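Local structure of silicatein alpha (6ZQ3) at residues A13-K18 against L182-W187. The protein is a papain-family enzyme with probable cysteine-type peptidase activity, probably associated with the silica of sponge spicules and present here in its mature form. Residues are numbered along the deposited sequence; the frame is centred on the assembly and turned at random.
Sequences AVTGIK and LAKNSW
K184 reaches from the end of strand 180-184 to the loop 13-18 and delivers its ammonium group to two consecutive backbone carbonyls. K184 NZ donates to G16 O at 2.9 Å, from above the carbonyl plane (52° out of it), and makes a weak bond to T15 O at 3.0 Å. CG of K184 stands anti to the backbone N (chi1 179°), which sends the chain toward the loop; the bend comes late, at chi4. Apolar contacts line this path: V14 CG1 lies 3.8 Å from K184 CE, and I17 CD1 is 3.9 Å from the same carbon, both side chains running alongside the lysine in the opposite sense. With an alanine at K184, the carbonyls of T15 and G16 would probably lose their ammonium donor, and V14 and I17 the methylenes they pack on. Two waters take part: one accepts from T15 N at 3.1 Å and, weakly, from K184 NZ; the other accepts from K18 N at 2.8 Å, its link to N185 O being doubtful. S186 CA makes a CH...O contact with K18 O (3.0 Å, 121° at H). K18 NZ turns to E36 and E51, while N185 OD1 pairs with H165, consistent with the histidine-asparagine pair of papain-like active sites. The chemistry thus implies a buried ammonium group met by carbonyl dipoles, its methylenes packed against V14 and I17, joining the strand end to the loop before helix 26-43.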
ATOM      1  N   ALA A  13     -13.161   4.937  -1.370  1.00 50.27           N
ATOM      2  CA  ALA A  13     -11.892   4.809  -2.057  1.00 48.96           C
ATOM      3  C   ALA A  13     -11.002   3.678  -1.529  1.00 47.77           C
ATOM      4  O   ALA A  13      -9.830   3.605  -1.918  1.00 46.41           O
ATOM      5  CB  ALA A  13     -11.135   6.137  -1.950  1.00 51.43           C
ATOM      6  N   VAL A  14     -11.517   2.835  -0.622  1.00 50.85           N
ATOM      7  CA  VAL A  14     -10.730   1.736  -0.019  1.00 45.47           C
ATOM      8  C   VAL A  14     -11.473   0.408  -0.070  1.00 45.99           C
ATOM      9  O   VAL A  14     -12.594   0.331   0.388  1.00 48.65           O
ATOM     10  CB  VAL A  14     -10.398   2.002   1.472  1.00 43.21           C
ATOM     11  CG1 VAL A  14      -9.682   0.798   2.081  1.00 41.69           C
ATOM     12  CG2 VAL A  14      -9.553   3.271   1.648  1.00 42.56           C
ATOM     13  N   THR A  15     -10.819  -0.641  -0.571  1.00 46.46           N
ATOM     14  CA  THR A  15     -11.389  -2.006  -0.578  1.00 45.83           C
ATOM     15  C   THR A  15     -11.216  -2.739   0.745  1.00 44.60           C
ATOM     16  O   THR A  15     -10.533  -2.286   1.653  1.00 39.08           O
ATOM     17  CB  THR A  15     -10.720  -2.902  -1.641  1.00 46.66           C
ATOM     18  OG1 THR A  15      -9.309  -3.022  -1.367  1.00 48.18           O
ATOM     19  CG2 THR A  15     -10.914  -2.313  -3.010  1.00 49.51           C
ATOM     20  N   GLY A  16     -11.835  -3.901   0.827  1.00 46.34           N
ATOM     21  CA  GLY A  16     -11.678  -4.758   1.969  1.00 48.97           C
ATOM     22  C   GLY A  16     -10.228  -5.109   2.191  1.00 48.16           C
ATOM     23  O   GLY A  16      -9.388  -4.888   1.337  1.00 45.46           O
ATOM     24  N   ILE A  17      -9.957  -5.633   3.379  1.00 54.44           N
ATOM     25  CA  ILE A  17      -8.641  -6.122   3.786  1.00 52.23           C
ATOM     26  C   ILE A  17      -8.278  -7.414   3.056  1.00 53.12           C
ATOM     27  O   ILE A  17      -9.111  -8.292   2.882  1.00 55.49           O
ATOM     28  CB  ILE A  17      -8.593  -6.357   5.323  1.00 50.39           C
ATOM     29  CG1 ILE A  17      -7.987  -5.160   6.054  1.00 50.10           C
ATOM     30  CG2 ILE A  17      -7.655  -7.497   5.687  1.00 54.34           C
ATOM     31  CD1 ILE A  17      -8.755  -3.881   5.928  1.00 50.42           C
ATOM     32  N   LYS A  18      -7.010  -7.545   2.683  1.00 51.03           N
ATOM     33  CA  LYS A  18      -6.517  -8.734   2.006  1.00 47.76           C
ATOM     34  C   LYS A  18      -5.493  -9.453   2.875  1.00 44.08           C
ATOM     35  O   LYS A  18      -4.984  -8.879   3.828  1.00 44.40           O
ATOM     36  CB  LYS A  18      -5.896  -8.302   0.681  1.00 52.12           C
ATOM     37  CG  LYS A  18      -6.927  -7.691  -0.266  1.00 58.78           C
ATOM     38  CD  LYS A  18      -6.304  -6.808  -1.330  1.00 65.59           C
ATOM     39  CE  LYS A  18      -7.325  -5.868  -1.968  1.00 70.54           C
ATOM     40  NZ  LYS A  18      -6.810  -5.297  -3.257  1.00 74.38           N
ATOM     41  N   LEU A 182      -3.537   6.143   9.874  1.00 45.97           N
ATOM     42  CA  LEU A 182      -4.350   4.948   9.709  1.00 44.02           C
ATOM     43  C   LEU A 182      -3.804   4.147   8.538  1.00 42.85           C
ATOM     44  O   LEU A 182      -3.863   4.576   7.394  1.00 40.57           O
ATOM     45  CB  LEU A 182      -5.816   5.324   9.473  1.00 47.20           C
ATOM     46  CG  LEU A 182      -6.787   4.140   9.409  1.00 48.74           C
ATOM     47  CD1 LEU A 182      -6.805   3.371  10.731  1.00 44.92           C
ATOM     48  CD2 LEU A 182      -8.184   4.629   9.034  1.00 50.33           C
ATOM     49  N   ALA A 183      -3.243   2.985   8.821  1.00 41.99           N
ATOM     50  CA  ALA A 183      -2.574   2.230   7.793  1.00 41.27           C
ATOM     51  C   ALA A 183      -3.313   0.929   7.591  1.00 38.81           C
ATOM     52  O   ALA A 183      -3.660   0.255   8.543  1.00 38.60           O
ATOM     53  CB  ALA A 183      -1.116   1.983   8.196  1.00 39.92           C
ATOM     54  N   LYS A 184      -3.530   0.567   6.346  1.00 37.41           N
ATOM     55  CA  LYS A 184      -4.172  -0.705   6.010  1.00 41.81           C
ATOM     56  C   LYS A 184      -3.109  -1.786   5.701  1.00 39.76           C
ATOM     57  O   LYS A 184      -2.304  -1.604   4.798  1.00 41.27           O
ATOM     58  CB  LYS A 184      -5.092  -0.469   4.801  1.00 43.24           C
ATOM     59  CG  LYS A 184      -5.820  -1.686   4.288  1.00 45.55           C
ATOM     60  CD  LYS A 184      -6.395  -1.370   2.913  1.00 50.37           C
ATOM     61  CE  LYS A 184      -7.554  -2.289   2.582  1.00 52.41           C
ATOM     62  NZ  LYS A 184      -7.596  -2.558   1.133  1.00 57.17           N
ATOM     63  N   ASN A 185      -3.089  -2.877   6.459  1.00 38.28           N
ATOM     64  CA  ASN A 185      -2.136  -3.984   6.226  1.00 38.31           C
ATOM     65  C   ASN A 185      -2.816  -5.037   5.337  1.00 38.20           C
ATOM     66  O   ASN A 185      -3.994  -4.907   4.974  1.00 38.60           O
ATOM     67  CB  ASN A 185      -1.690  -4.618   7.569  1.00 36.56           C
ATOM     68  CG  ASN A 185      -0.292  -5.203   7.523  1.00 40.12           C
ATOM     69  OD1 ASN A 185       0.346  -5.282   6.466  1.00 42.61           O
ATOM     70  ND2 ASN A 185       0.202  -5.625   8.678  1.00 43.32           N
ATOM     71  N   SER A 186      -2.074  -6.071   4.989  1.00 37.61           N
ATOM     72  CA  SER A 186      -2.585  -7.121   4.147  1.00 39.19           C
ATOM     73  C   SER A 186      -2.237  -8.448   4.807  1.00 45.84           C
ATOM     74  O   SER A 186      -1.725  -9.374   4.155  1.00 45.26           O
ATOM     75  CB  SER A 186      -1.974  -7.002   2.735  1.00 41.00           C
ATOM     76  OG  SER A 186      -0.548  -6.862   2.775  1.00 38.87           O
ATOM     77  N   TRP A 187      -2.502  -8.517   6.122  1.00 51.67           N
ATOM     78  CA  TRP A 187      -2.384  -9.761   6.903  1.00 50.99           C
ATOM     79  C   TRP A 187      -3.761 -10.235   7.299  1.00 47.97           C
ATOM     80  O   TRP A 187      -3.904 -11.017   8.216  1.00 51.72           O
ATOM     81  CB  TRP A 187      -1.481  -9.584   8.143  1.00 51.21           C
ATOM     82  CG  TRP A 187      -0.051  -9.388   7.766  1.00 52.72           C
ATOM     83  CD1 TRP A 187       0.497  -9.612   6.549  1.00 54.74           C
ATOM     84  CD2 TRP A 187       1.022  -8.944   8.612  1.00 55.41           C
ATOM     85  NE1 TRP A 187       1.835  -9.326   6.571  1.00 60.05           N
ATOM     86  CE2 TRP A 187       2.187  -8.925   7.830  1.00 57.66           C
ATOM     87  CE3 TRP A 187       1.112  -8.564   9.957  1.00 55.51           C
ATOM     88  CZ2 TRP A 187       3.429  -8.530   8.341  1.00 58.81           C
ATOM     89  CZ3 TRP A 187       2.343  -8.175  10.463  1.00 52.43           C
ATOM     90  CH2 TRP A 187       3.483  -8.173   9.663  1.00 57.70           C
TER
HETATM   91  O   HOH W   1      -7.839  -0.151  -1.129  1.00 44.86           O
HETATM   92  O   HOH W   2      -5.605  -5.123   3.092  1.00 46.25           O